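Local coordinates for protein beta-L-arabinobiosidase (Bacteroides thetaiotaomicron, PDB 5MQR) that probably hydrolyses glycosidic linkages in plant pectin as an arabinofuranosidase or beta-L-arabinobiosidase, with a sialidase-type activity also possible, at residues 729-732 with 733-737; 769-772 with 773-777; 709-712 with 713-716; 751-754 with 755-759; 779-782 with 783-786. All blocks are in the same frame, centred on the assembly; numbering follows the deposited sequence.

Interaction 1. Residues 729-732 with 733-737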
loop_
_atom_site.group_PDB
_atom_site.type_symbol
_atom_site.label_atom_id
_atom_site.label_comp_id
_atom_site.label_asym_id
_atom_site.label_seq_id
_atom_site.Cartn_x
_atom_site.Cartn_y
_atom_site.Cartn_z
ATOM N N ASP A 729 -3.487 26.327 -19.369
ATOM C CA ASP A 729 -4.174 26.642 -20.631
ATOM C C ASP A 729 -4.145 28.165 -20.889
ATOM O O ASP A 729 -3.746 28.623 -21.947
ATOM C CB ASP A 729 -5.640 26.207 -20.585
ATOM C CG ASP A 729 -5.871 24.712 -20.803
ATOM O OD1 ASP A 729 -4.974 23.893 -21.100
ATOM O OD2 ASP A 729 -7.054 24.374 -20.665
ATOM N N GLN A 730 -4.564 28.917 -19.876
ATOM C CA GLN A 730 -4.665 30.369 -19.932
ATOM C C GLN A 730 -3.310 31.071 -19.966
ATOM O O GLN A 730 -3.124 32.005 -20.751
ATOM C CB GLN A 730 -5.539 30.890 -18.776
ATOM C CG GLN A 730 -7.013 30.540 -18.976
ATOM C CD GLN A 730 -7.941 31.072 -17.901
ATOM O OE1 GLN A 730 -7.769 32.198 -17.388
ATOM N NE2 GLN A 730 -8.938 30.276 -17.553
ATOM N N ILE A 731 -2.373 30.606 -19.134
ATOM C CA ILE A 731 -1.005 31.131 -19.097
ATOM C C ILE A 731 -0.360 31.119 -20.469
ATOM O O ILE A 731 0.228 32.113 -20.877
ATOM C CB ILE A 731 -0.111 30.364 -18.097
ATOM C CG1 ILE A 731 -0.481 30.748 -16.660
ATOM C CG2 ILE A 731 1.368 30.650 -18.317
ATOM C CD1 ILE A 731 -0.116 29.671 -15.643
ATOM N N ILE A 732 -0.448 29.985 -21.146
ATOM C CA ILE A 732 0.033 29.838 -22.508
ATOM C C ILE A 732 -0.769 30.727 -23.469
ATOM O O ILE A 732 -0.167 31.494 -24.234
ATOM C CB ILE A 732 0.023 28.349 -22.952
ATOM C CG1 ILE A 732 1.100 27.595 -22.171
ATOM C CG2 ILE A 732 0.262 28.191 -24.458
ATOM C CD1 ILE A 732 0.967 26.101 -22.258
ATOM N N HIS A 733 -2.098 30.656 -23.435
ATOM C CA HIS A 733 -2.888 31.482 -24.361
ATOM C C HIS A 733 -2.632 32.974 -24.143
ATOM O O HIS A 733 -2.600 33.726 -25.092
ATOM C CB HIS A 733 -4.381 31.151 -24.308
ATOM C CG HIS A 733 -4.726 29.817 -24.912
ATOM N ND1 HIS A 733 -5.931 29.180 -24.681
ATOM C CD2 HIS A 733 -4.009 28.984 -25.707
ATOM C CE1 HIS A 733 -5.942 28.018 -25.313
ATOM N NE2 HIS A 733 -4.792 27.881 -25.946
ATOM N N THR A 734 -2.388 33.379 -22.902
ATOM C CA THR A 734 -2.065 34.768 -22.592
ATOM C C THR A 734 -0.776 35.230 -23.312
ATOM O O THR A 734 -0.757 36.313 -23.895
ATOM C CB THR A 734 -1.942 34.944 -21.073
ATOM O OG1 THR A 734 -3.235 34.787 -20.472
ATOM C CG2 THR A 734 -1.370 36.294 -20.716
ATOM N N TRP A 735 0.275 34.402 -23.277
ATOM C CA TRP A 735 1.510 34.699 -24.006
ATOM C C TRP A 735 1.279 34.815 -25.505
ATOM O O TRP A 735 1.823 35.734 -26.123
ATOM C CB TRP A 735 2.631 33.670 -23.741
ATOM C CG TRP A 735 3.413 33.933 -22.522
ATOM C CD1 TRP A 735 3.439 33.174 -21.393
ATOM C CD2 TRP A 735 4.282 35.043 -22.283
ATOM N NE1 TRP A 735 4.274 33.736 -20.464
ATOM C CE2 TRP A 735 4.793 34.897 -20.979
ATOM C CE3 TRP A 735 4.677 36.142 -23.039
ATOM C CZ2 TRP A 735 5.695 35.808 -20.425
ATOM C CZ3 TRP A 735 5.561 37.052 -22.484
ATOM C CH2 TRP A 735 6.072 36.867 -21.200
ATOM N N TYR A 736 0.485 33.914 -26.081
ATOM C CA TYR A 736 0.388 33.821 -27.556
ATOM C C TYR A 736 -0.776 34.592 -28.179
ATOM O O TYR A 736 -0.738 34.910 -29.370
ATOM C CB TYR A 736 0.367 32.360 -28.010
ATOM C CG TYR A 736 1.711 31.693 -27.841
ATOM C CD1 TYR A 736 2.053 31.055 -26.651
ATOM C CD2 TYR A 736 2.655 31.710 -28.868
ATOM C CE1 TYR A 736 3.297 30.449 -26.486
ATOM C CE2 TYR A 736 3.900 31.114 -28.710
ATOM C CZ TYR A 736 4.214 30.474 -27.523
ATOM O OH TYR A 736 5.434 29.883 -27.363
ATOM N N ARG A 737 -1.807 34.875 -27.387
ATOM C CA ARG A 737 -3.003 35.546 -27.887
ATOM C C ARG A 737 -3.460 36.713 -27.024
ATOM O O ARG A 737 -4.496 37.299 -27.288
ATOM C CB ARG A 737 -4.126 34.521 -28.003
ATOM C CG ARG A 737 -3.818 33.437 -29.022
ATOM C CD ARG A 737 -4.556 32.165 -28.726
ATOM N NE ARG A 737 -4.081 31.077 -29.575
ATOM C CZ ARG A 737 -4.662 29.884 -29.686
ATOM N NH1 ARG A 737 -5.749 29.590 -28.988
ATOM N NH2 ARG A 737 -4.147 28.979 -30.510
#
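The H733 imidazole folds back over the carbonyl of D729 one turn earlier in helix 726-737. Its CG lies 3.3 Å from D729 O, which sits over one face, offset toward the rim. With CG anti to the carbonyl carbon (chi1 -71°), the ring stays beside its own backbone N, which donates to that same D729 O over 3.0 Å at 164°. Above the opposite face, again toward the rim, R737 NH1 stands 3.6 Å from the plane, so the ring lies between an oxygen and a guanidinium nitrogen; it also meets the F770 ring. An alanine here would probably leave D729 O and R737 NH1 without the flat group between them and take away the ring that meets F770. One residue on, T734 N reaches Q730 O at 2.7 Å, while the T734 hydroxyl bonds to Y690 O. I732 CG2 meets Y736 CD1 at 4.0 Å, and both side chains pack on M774 of helix 768-788 in this six-hairpin (α/α)6 domain; I732 O lies in the tyrosine ring plane, at its edge. Because R737 is salt-bridged to D773 and D777, any polarisation of the imidazole by its guanidinium is probably tempered by the D773 carboxylate.

Interaction 2. Residues 769-772 with 773-777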
loop_
_atom_site.group_PDB
_atom_site.type_symbol
_atom_site.label_atom_id
_atom_site.label_comp_id
_atom_site.label_asym_id
_atom_site.label_seq_id
_atom_site.Cartn_x
_atom_site.Cartn_y
_atom_site.Cartn_z
ATOM N N ASP A 769 -6.443 18.313 -28.415
ATOM C CA ASP A 769 -7.044 19.531 -28.985
ATOM C C ASP A 769 -6.349 20.833 -28.570
ATOM O O ASP A 769 -6.282 21.750 -29.382
ATOM C CB ASP A 769 -8.535 19.638 -28.658
ATOM C CG ASP A 769 -9.355 18.508 -29.262
ATOM O OD1 ASP A 769 -9.033 18.002 -30.367
ATOM O OD2 ASP A 769 -10.332 18.124 -28.603
ATOM N N PHE A 770 -5.875 20.920 -27.326
ATOM C CA PHE A 770 -5.106 22.083 -26.904
ATOM C C PHE A 770 -3.804 22.229 -27.736
ATOM O O PHE A 770 -3.517 23.321 -28.259
ATOM C CB PHE A 770 -4.774 22.031 -25.401
ATOM C CG PHE A 770 -3.951 23.197 -24.941
ATOM C CD1 PHE A 770 -2.556 23.182 -25.071
ATOM C CD2 PHE A 770 -4.569 24.343 -24.449
ATOM C CE1 PHE A 770 -1.800 24.286 -24.692
ATOM C CE2 PHE A 770 -3.815 25.434 -24.054
ATOM C CZ PHE A 770 -2.429 25.404 -24.180
HETATM N N MSE A 771 -3.038 21.134 -27.827
HETATM C CA MSE A 771 -1.780 21.072 -28.570
HETATM C C MSE A 771 -2.027 21.364 -30.037
HETATM O O MSE A 771 -1.363 22.219 -30.582
HETATM C CB MSE A 771 -1.095 19.724 -28.339
HETATM C CG MSE A 771 0.258 19.507 -29.032
HETATM SE SE MSE A 771 -0.074 18.854 -30.872
HETATM C CE MSE A 771 -0.781 17.062 -30.424
ATOM N N LEU A 772 -2.978 20.693 -30.683
ATOM C CA LEU A 772 -3.250 20.900 -32.124
ATOM C C LEU A 772 -3.616 22.355 -32.425
ATOM O O LEU A 772 -3.133 22.939 -33.418
ATOM C CB LEU A 772 -4.350 19.965 -32.640
ATOM C CG LEU A 772 -4.047 18.445 -32.657
ATOM C CD1 LEU A 772 -5.276 17.602 -33.000
ATOM C CD2 LEU A 772 -2.929 18.121 -33.632
ATOM N N ASP A 773 -4.425 22.946 -31.542
ATOM C CA ASP A 773 -4.836 24.352 -31.671
ATOM C C ASP A 773 -3.695 25.382 -31.485
ATOM O O ASP A 773 -3.817 26.498 -31.954
ATOM C CB ASP A 773 -6.002 24.644 -30.706
ATOM C CG ASP A 773 -6.454 26.094 -30.740
ATOM O OD1 ASP A 773 -7.179 26.496 -31.681
ATOM O OD2 ASP A 773 -6.045 26.833 -29.818
HETATM N N MSE A 774 -2.615 25.003 -30.800
HETATM C CA MSE A 774 -1.435 25.873 -30.570
HETATM C C MSE A 774 -0.360 25.792 -31.648
HETATM O O MSE A 774 0.587 26.576 -31.641
HETATM C CB MSE A 774 -0.784 25.527 -29.211
HETATM C CG MSE A 774 -1.382 26.328 -28.055
HETATM SE SE MSE A 774 -1.090 28.262 -28.241
HETATM C CE MSE A 774 0.888 28.273 -28.191
ATOM N N THR A 775 -0.510 24.844 -32.574
ATOM C CA THR A 775 0.499 24.532 -33.604
ATOM C C THR A 775 0.865 25.754 -34.483
ATOM O O THR A 775 2.047 26.068 -34.620
ATOM C CB THR A 775 0.041 23.263 -34.399
ATOM O OG1 THR A 775 0.390 22.093 -33.632
ATOM C CG2 THR A 775 0.624 23.154 -35.733
ATOM N N LYS A 776 -0.126 26.444 -35.041
ATOM C CA LYS A 776 0.142 27.621 -35.871
ATOM C C LYS A 776 0.877 28.718 -35.116
ATOM O O LYS A 776 1.821 29.287 -35.646
ATOM C CB LYS A 776 -1.145 28.196 -36.465
ATOM C CG LYS A 776 -1.757 27.297 -37.520
ATOM C CD LYS A 776 -2.909 27.988 -38.253
ATOM C CE LYS A 776 -3.887 26.980 -38.849
ATOM N NZ LYS A 776 -4.467 27.513 -40.119
ATOM N N ASP A 777 0.456 28.966 -33.874
ATOM C CA ASP A 777 1.077 29.964 -33.009
ATOM C C ASP A 777 2.550 29.663 -32.790
ATOM O O ASP A 777 3.375 30.590 -32.777
ATOM C CB ASP A 777 0.417 30.040 -31.637
ATOM C CG ASP A 777 -1.064 30.303 -31.705
ATOM O OD1 ASP A 777 -1.815 29.350 -32.080
ATOM O OD2 ASP A 777 -1.476 31.438 -31.356
HETATM O O HOH W 1 -4.793 25.830 -27.740
HETATM O O HOH W 2 -2.905 25.558 -34.866
#
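F770 and D773 are joined by a water that donates to both, 2.9 Å from F770 O and 2.6 Å from D773 OD2. D773 CG is anti to the backbone N (chi1 178°), which carries the carboxylate to this water, and the same OD2 also takes a salt bridge from R737. The D773 amide bonds to D769 O at 3.1 Å, the regular bond to the fourth residue back. Beyond it the pattern slips: M774 N bonds to M771 O, three residues back, at 3.1 Å and holds F770 O only weakly, while T775 N makes a weak bond to L772 O. A second water then fills in for the helix, accepting from K776 N at 2.9 Å and donating to L772 O at 3.0 Å, with a weak further bond to D773 O. Packing comes next. The side chains of F770 and the selenomethionine M774 run side by side in the same direction, F770 CE1 lying 4.0 Å from M774 CG. The F770 ring also makes a cation-pi contact with R761, whereas the selenomethionine M771 and T775 touch M836 of helix 820-839. The amides of K776 and D777 have no bond to the turn before; this, with the bonds to the third residue back and the second water, is consistent with a kink bridged by water in helix 768-788 of the (α/α)6 barrel.

Interaction 3. Residues 709-712 with 713-716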
loop_
_atom_site.group_PDB
_atom_site.type_symbol
_atom_site.label_atom_id
_atom_site.label_comp_id
_atom_site.label_asym_id
_atom_site.label_seq_id
_atom_site.Cartn_x
_atom_site.Cartn_y
_atom_site.Cartn_z
ATOM N N ALA A 709 9.394 36.874 -20.499
ATOM C CA ALA A 709 9.411 35.648 -21.313
ATOM C C ALA A 709 10.562 34.685 -21.076
ATOM O O ALA A 709 10.556 33.571 -21.592
ATOM C CB ALA A 709 9.404 36.013 -22.781
ATOM N N CYS A 710 11.565 35.145 -20.359
ATOM C CA CYS A 710 12.833 34.430 -20.217
ATOM C C CYS A 710 12.682 32.960 -19.838
ATOM O O CYS A 710 13.274 32.096 -20.495
ATOM C CB CYS A 710 13.703 35.152 -19.175
ATOM S SG CYS A 710 15.245 34.296 -18.862
ATOM N N ALA A 711 11.872 32.696 -18.806
ATOM C CA ALA A 711 11.718 31.348 -18.219
ATOM C C ALA A 711 10.396 30.611 -18.547
ATOM O O ALA A 711 10.014 29.669 -17.838
ATOM C CB ALA A 711 11.902 31.433 -16.702
ATOM N N ILE A 712 9.715 30.997 -19.624
ATOM C CA ILE A 712 8.444 30.341 -19.994
ATOM C C ILE A 712 8.597 28.822 -20.114
ATOM O O ILE A 712 7.723 28.077 -19.672
ATOM C CB ILE A 712 7.832 30.903 -21.298
ATOM C CG1 ILE A 712 7.458 32.391 -21.120
ATOM C CG2 ILE A 712 6.586 30.103 -21.657
ATOM C CD1 ILE A 712 7.071 33.090 -22.395
ATOM N N GLY A 713 9.691 28.372 -20.734
ATOM C CA GLY A 713 9.970 26.936 -20.880
ATOM C C GLY A 713 9.956 26.179 -19.546
ATOM O O GLY A 713 9.282 25.162 -19.421
ATOM N N HIS A 714 10.669 26.722 -18.550
ATOM C CA HIS A 714 10.621 26.236 -17.175
ATOM C C HIS A 714 9.204 26.303 -16.599
ATOM O O HIS A 714 8.774 25.346 -15.951
ATOM C CB HIS A 714 11.547 27.047 -16.248
ATOM C CG HIS A 714 13.014 26.822 -16.467
ATOM N ND1 HIS A 714 13.569 25.573 -16.655
ATOM C CD2 HIS A 714 14.052 27.691 -16.458
ATOM C CE1 HIS A 714 14.880 25.683 -16.768
ATOM N NE2 HIS A 714 15.203 26.959 -16.659
ATOM N N HIS A 715 8.498 27.427 -16.804
ATOM C CA HIS A 715 7.117 27.578 -16.298
ATOM C C HIS A 715 6.208 26.451 -16.773
ATOM O O HIS A 715 5.426 25.907 -15.998
ATOM C CB HIS A 715 6.487 28.929 -16.666
ATOM C CG HIS A 715 7.210 30.104 -16.086
ATOM N ND1 HIS A 715 7.048 31.385 -16.563
ATOM C CD2 HIS A 715 8.140 30.182 -15.097
ATOM C CE1 HIS A 715 7.828 32.206 -15.874
ATOM N NE2 HIS A 715 8.496 31.500 -14.974
ATOM N N ILE A 716 6.334 26.094 -18.044
ATOM C CA ILE A 716 5.497 25.054 -18.625
ATOM C C ILE A 716 5.925 23.682 -18.126
ATOM O O ILE A 716 5.073 22.853 -17.798
ATOM C CB ILE A 716 5.500 25.117 -20.160
ATOM C CG1 ILE A 716 4.878 26.441 -20.610
ATOM C CG2 ILE A 716 4.739 23.943 -20.751
ATOM C CD1 ILE A 716 5.162 26.811 -22.045
HETATM O O HOH W 3 12.390 29.581 -21.113
#
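A711 and H715 are joined by a backbone bond: H715 N donates to A711 O at 2.9 Å and 164°, from the N-cap residue into the first turn of helix 712-719. I716 N makes the following bond, to I712 O, also at 2.9 Å. Ahead of the helix, A709 to I712 form a type I turn, and a water extends the polar path by donating to C710 O at 2.7 Å and accepting from G713 N at 3.0 Å.

Ring contacts centre on H715. Its first torsion (chi1 -62°), with CG beside the backbone N, folds the imidazole back over the A711 carbonyl: A711 O lies over one face, 3.3 Å from CG, with I712 N higher above that same face. NE2 passes 3.8 Å from A711 CB and bonds to N1017 O. A leucine in its place would probably leave N1017 O without this partner and take the flat face away from the A711 carbonyl. H714 presents a ring edge to A711 CB and packs edge-to-face with F949 and W753.

Apolar contact is carried by I712 and I716: the branch methyl CG2 of I712 meets the end CD1 of I716, 3.6 Å away, with N754, A757 and W735 of adjoining helices around the pair. A711 O thus accepts one amide and lies against the H715 ring face, whereas the G713 amide, at this buried helix start, is satisfied by a water bound to C710 O and not by a backbone carbonyl.

Interaction 4. Residues 751-754 with 755-759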
loop_
_atom_site.group_PDB
_atom_site.type_symbol
_atom_site.label_atom_id
_atom_site.label_comp_id
_atom_site.label_asym_id
_atom_site.label_seq_id
_atom_site.Cartn_x
_atom_site.Cartn_y
_atom_site.Cartn_z
ATOM N N SER A 751 15.242 34.259 -25.763
ATOM C CA SER A 751 15.279 33.000 -26.464
ATOM C C SER A 751 14.154 32.104 -25.963
ATOM O O SER A 751 13.684 32.240 -24.825
ATOM C CB SER A 751 16.618 32.294 -26.255
ATOM O OG SER A 751 17.711 33.095 -26.670
ATOM N N SER A 752 13.735 31.189 -26.835
ATOM C CA SER A 752 12.564 30.343 -26.583
ATOM C C SER A 752 12.801 28.871 -26.905
ATOM O O SER A 752 13.286 28.550 -28.008
ATOM C CB SER A 752 11.384 30.842 -27.422
ATOM O OG SER A 752 10.306 29.934 -27.335
ATOM N N TRP A 753 12.436 27.996 -25.958
ATOM C CA TRP A 753 12.213 26.569 -26.245
ATOM C C TRP A 753 10.754 26.198 -26.079
ATOM O O TRP A 753 10.418 25.066 -25.767
ATOM C CB TRP A 753 13.159 25.642 -25.468
ATOM C CG TRP A 753 12.994 25.455 -23.989
ATOM C CD1 TRP A 753 12.307 24.478 -23.384
ATOM C CD2 TRP A 753 13.601 26.221 -22.938
ATOM N NE1 TRP A 753 12.408 24.580 -22.031
ATOM C CE2 TRP A 753 13.213 25.639 -21.725
ATOM C CE3 TRP A 753 14.446 27.328 -22.908
ATOM C CZ2 TRP A 753 13.618 26.135 -20.490
ATOM C CZ3 TRP A 753 14.856 27.821 -21.677
ATOM C CH2 TRP A 753 14.435 27.233 -20.486
ATOM N N ASN A 754 9.867 27.125 -26.413
ATOM C CA ASN A 754 8.456 26.958 -26.075
ATOM C C ASN A 754 7.695 25.926 -26.873
ATOM O O ASN A 754 6.724 25.367 -26.352
ATOM C CB ASN A 754 7.726 28.286 -26.135
ATOM C CG ASN A 754 8.194 29.240 -25.063
ATOM O OD1 ASN A 754 8.740 28.837 -24.020
ATOM N ND2 ASN A 754 8.026 30.522 -25.329
ATOM N N ALA A 755 8.110 25.664 -28.109
ATOM C CA ALA A 755 7.451 24.592 -28.846
ATOM C C ALA A 755 7.784 23.254 -28.205
ATOM O O ALA A 755 6.894 22.437 -27.998
ATOM C CB ALA A 755 7.810 24.600 -30.312
ATOM N N ASP A 756 9.047 23.047 -27.844
ATOM C CA ASP A 756 9.419 21.859 -27.034
ATOM C C ASP A 756 8.629 21.773 -25.749
ATOM O O ASP A 756 8.177 20.706 -25.413
ATOM C CB ASP A 756 10.909 21.824 -26.716
ATOM C CG ASP A 756 11.271 20.801 -25.682
ATOM O OD1 ASP A 756 11.543 19.637 -26.061
ATOM O OD2 ASP A 756 11.307 21.188 -24.487
ATOM N N ALA A 757 8.477 22.887 -25.039
ATOM C CA ALA A 757 7.721 22.905 -23.790
ATOM C C ALA A 757 6.226 22.595 -23.971
ATOM O O ALA A 757 5.657 21.899 -23.149
ATOM C CB ALA A 757 7.915 24.230 -23.047
ATOM N N VAL A 758 5.603 23.097 -25.032
ATOM C CA VAL A 758 4.206 22.776 -25.318
ATOM C C VAL A 758 4.017 21.286 -25.655
ATOM O O VAL A 758 3.053 20.674 -25.175
ATOM C CB VAL A 758 3.606 23.691 -26.413
ATOM C CG1 VAL A 758 2.284 23.140 -26.949
ATOM C CG2 VAL A 758 3.395 25.073 -25.843
ATOM N N LEU A 759 4.905 20.701 -26.453
ATOM C CA LEU A 759 4.865 19.265 -26.654
ATOM C C LEU A 759 5.101 18.502 -25.309
ATOM O O LEU A 759 4.392 17.523 -25.026
ATOM C CB LEU A 759 5.849 18.832 -27.735
ATOM C CG LEU A 759 5.868 17.332 -28.060
ATOM C CD1 LEU A 759 4.506 16.879 -28.567
ATOM C CD2 LEU A 759 6.964 17.008 -29.062
#
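S752 OG has two polar partners, accepting from N754 N at 3.0 Å and bonding to E781 OE2, while the carbonyl of the same N754 receives V758 N at 2.9 Å and 157°. The serine bond closes an ST turn just before helix 754-765 of the six-hairpin (α/α)6 domain, with W753 at the N-cap. W753 O accepts A757 N at 3.0 Å, the donor lying in the carbonyl plane; at N754 O the V758 donor is tilted from that plane, and V758 CG2 also approaches this oxygen to 3.4 Å. N754 ND2 bonds to E781 OE2 as well, so the turn and the first helical side chain address one carboxylate of helix 768-788.

W753 CG sits between the backbone N and the carbonyl carbon (chi1 71°), a crowded position that raises the ring off the chain, where it meets the rings of Y825, Y893 and F894. Two residues of the first helical turn touch the indole. A757 CB comes to within 4.4 Å of CD1, a loose apolar touch. D756, whose CG is anti to the backbone N, crosses the ring obliquely with its carboxylate plane turned 51° from it. D756 OD2, hydrogen-bonded to Y717 OH, lies near the indole plane at its edge, 3.6 Å from W753 CD1.

Interaction 5. Residues 779-782 with 783-786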
loop_
_atom_site.group_PDB
_atom_site.type_symbol
_atom_site.label_atom_id
_atom_site.label_comp_id
_atom_site.label_asym_id
_atom_site.label_seq_id
_atom_site.Cartn_x
_atom_site.Cartn_y
_atom_site.Cartn_z
ATOM N N GLU A 779 4.468 27.821 -34.870
ATOM C CA GLU A 779 5.163 28.001 -36.171
ATOM C C GLU A 779 5.495 29.451 -36.407
ATOM O O GLU A 779 6.599 29.761 -36.837
ATOM C CB GLU A 779 4.331 27.510 -37.372
ATOM C CG GLU A 779 4.052 26.026 -37.395
ATOM C CD GLU A 779 3.074 25.642 -38.500
ATOM O OE1 GLU A 779 3.460 25.784 -39.671
ATOM O OE2 GLU A 779 1.938 25.188 -38.181
ATOM N N THR A 780 4.527 30.329 -36.155
ATOM C CA THR A 780 4.763 31.764 -36.240
ATOM C C THR A 780 5.939 32.176 -35.331
ATOM O O THR A 780 6.816 32.920 -35.757
ATOM C CB THR A 780 3.495 32.578 -35.875
ATOM O OG1 THR A 780 2.433 32.205 -36.755
ATOM C CG2 THR A 780 3.754 34.131 -35.972
ATOM N N GLU A 781 5.952 31.677 -34.091
ATOM C CA GLU A 781 7.080 31.947 -33.192
ATOM C C GLU A 781 8.418 31.472 -33.793
ATOM O O GLU A 781 9.397 32.249 -33.842
ATOM C CB GLU A 781 6.859 31.300 -31.828
ATOM C CG GLU A 781 7.988 31.518 -30.838
ATOM C CD GLU A 781 7.730 30.865 -29.493
ATOM O OE1 GLU A 781 6.936 29.895 -29.417
ATOM O OE2 GLU A 781 8.361 31.321 -28.510
ATOM N N TYR A 782 8.450 30.207 -34.232
ATOM C CA TYR A 782 9.664 29.600 -34.776
ATOM C C TYR A 782 10.205 30.428 -35.958
ATOM O O TYR A 782 11.380 30.791 -35.988
ATOM C CB TYR A 782 9.403 28.158 -35.219
ATOM C CG TYR A 782 10.665 27.441 -35.605
ATOM C CD1 TYR A 782 11.277 27.669 -36.837
ATOM C CD2 TYR A 782 11.272 26.544 -34.730
ATOM C CE1 TYR A 782 12.454 27.022 -37.164
ATOM C CE2 TYR A 782 12.441 25.889 -35.065
ATOM C CZ TYR A 782 13.028 26.129 -36.275
ATOM O OH TYR A 782 14.199 25.478 -36.593
ATOM N N GLN A 783 9.331 30.730 -36.910
ATOM C CA GLN A 783 9.721 31.436 -38.125
ATOM C C GLN A 783 10.289 32.842 -37.834
ATOM O O GLN A 783 11.181 33.298 -38.560
ATOM C CB GLN A 783 8.556 31.483 -39.138
ATOM C CG GLN A 783 8.262 30.132 -39.798
ATOM C CD GLN A 783 7.029 30.164 -40.703
ATOM O OE1 GLN A 783 6.999 30.878 -41.707
ATOM N NE2 GLN A 783 6.011 29.391 -40.359
ATOM N N ARG A 784 9.799 33.492 -36.768
ATOM C CA ARG A 784 10.287 34.807 -36.377
ATOM C C ARG A 784 11.746 34.686 -35.945
ATOM O O ARG A 784 12.599 35.410 -36.462
ATOM C CB ARG A 784 9.417 35.449 -35.276
ATOM C CG ARG A 784 9.955 36.796 -34.800
ATOM C CD ARG A 784 9.077 37.488 -33.761
ATOM N NE ARG A 784 8.589 36.619 -32.689
ATOM C CZ ARG A 784 9.331 36.108 -31.701
ATOM N NH1 ARG A 784 10.643 36.318 -31.630
ATOM N NH2 ARG A 784 8.757 35.347 -30.780
ATOM N N TRP A 785 12.033 33.751 -35.038
ATOM C CA TRP A 785 13.419 33.515 -34.623
ATOM C C TRP A 785 14.338 33.158 -35.797
ATOM O O TRP A 785 15.451 33.658 -35.902
ATOM C CB TRP A 785 13.504 32.437 -33.521
ATOM C CG TRP A 785 13.022 32.929 -32.191
ATOM C CD1 TRP A 785 11.966 32.447 -31.465
ATOM C CD2 TRP A 785 13.569 34.005 -31.435
ATOM N NE1 TRP A 785 11.821 33.168 -30.292
ATOM C CE2 TRP A 785 12.805 34.116 -30.244
ATOM C CE3 TRP A 785 14.648 34.878 -31.636
ATOM C CZ2 TRP A 785 13.068 35.075 -29.269
ATOM C CZ3 TRP A 785 14.915 35.856 -30.656
ATOM C CH2 TRP A 785 14.122 35.937 -29.480
ATOM N N GLU A 786 13.858 32.275 -36.659
ATOM C CA GLU A 786 14.573 31.870 -37.869
ATOM C C GLU A 786 14.874 33.044 -38.797
ATOM O O GLU A 786 15.945 33.131 -39.350
ATOM C CB GLU A 786 13.752 30.824 -38.631
ATOM C CG GLU A 786 14.445 30.211 -39.831
ATOM C CD GLU A 786 13.612 29.097 -40.416
ATOM O OE1 GLU A 786 12.562 29.417 -41.010
ATOM O OE2 GLU A 786 13.986 27.907 -40.248
HETATM O O HOH W 4 9.616 33.672 -28.512
HETATM O O HOH W 5 15.650 26.780 -38.394
#
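E781 CG is anti to the backbone N (chi1 179°) and its chain is extended, while W785 CG lies beside its own N (chi1 -73°); the two side chains therefore lie side by side, pointing the same way, E781 CG 4.1 Å from W785 CD1. Both belong to regular α-helix in 768-788 of the (α/α)6 domain, where W785 N bonds to E781 O at 3.3 Å and E786 N to Y782 O at 3.0 Å. The bend of R784 at its third torsion carries its guanidinium over toward the indole: NH1 sits above one face near the rim, and the edge of the guanidinium meets W785 CZ2. A water ties this group together, accepting from R784 NH2 and W785 NE1, each at 2.9 Å, and lies 2.7 Å from E781 OE2, probably as donor. Direct pairing is not made, since E781 OE2 and R784 NH2 stay 4.6 Å apart; the glutamate's main partners lie outside the segments, Y736 among them.

Y782 and E786 cross with ring and carboxylate nearly perpendicular, at 88°. A water bonds both Y782 OH and E786 OE2. That OE2, salt-bridged to R852, lies in the tyrosine ring plane at its edge, 3.6 Å from Y782 CE1.

All five contacts lie in the same glycoside hydrolase domain. Interactions 3 and 4 are the closest, their centres 8 Å apart, with I712 CG2 3.4 Å from N754 OD1. Interaction 1 leans on interaction 3 through W735 against A709 and I712, and on interaction 2 through R737 NH2 to D777 OD1 at 2.8 Å. E781 in interaction 5 draws on two others, probably hydrogen-bonding Y736 OH of interaction 1 at 2.5 Å and S752 OG of interaction 4 at 2.7 Å. A bound HEPES buffer molecule lies about 10 Å from the side chains of W735 and W785 and about 12 Å from A711, touching none of them; it does not by itself mark the active site.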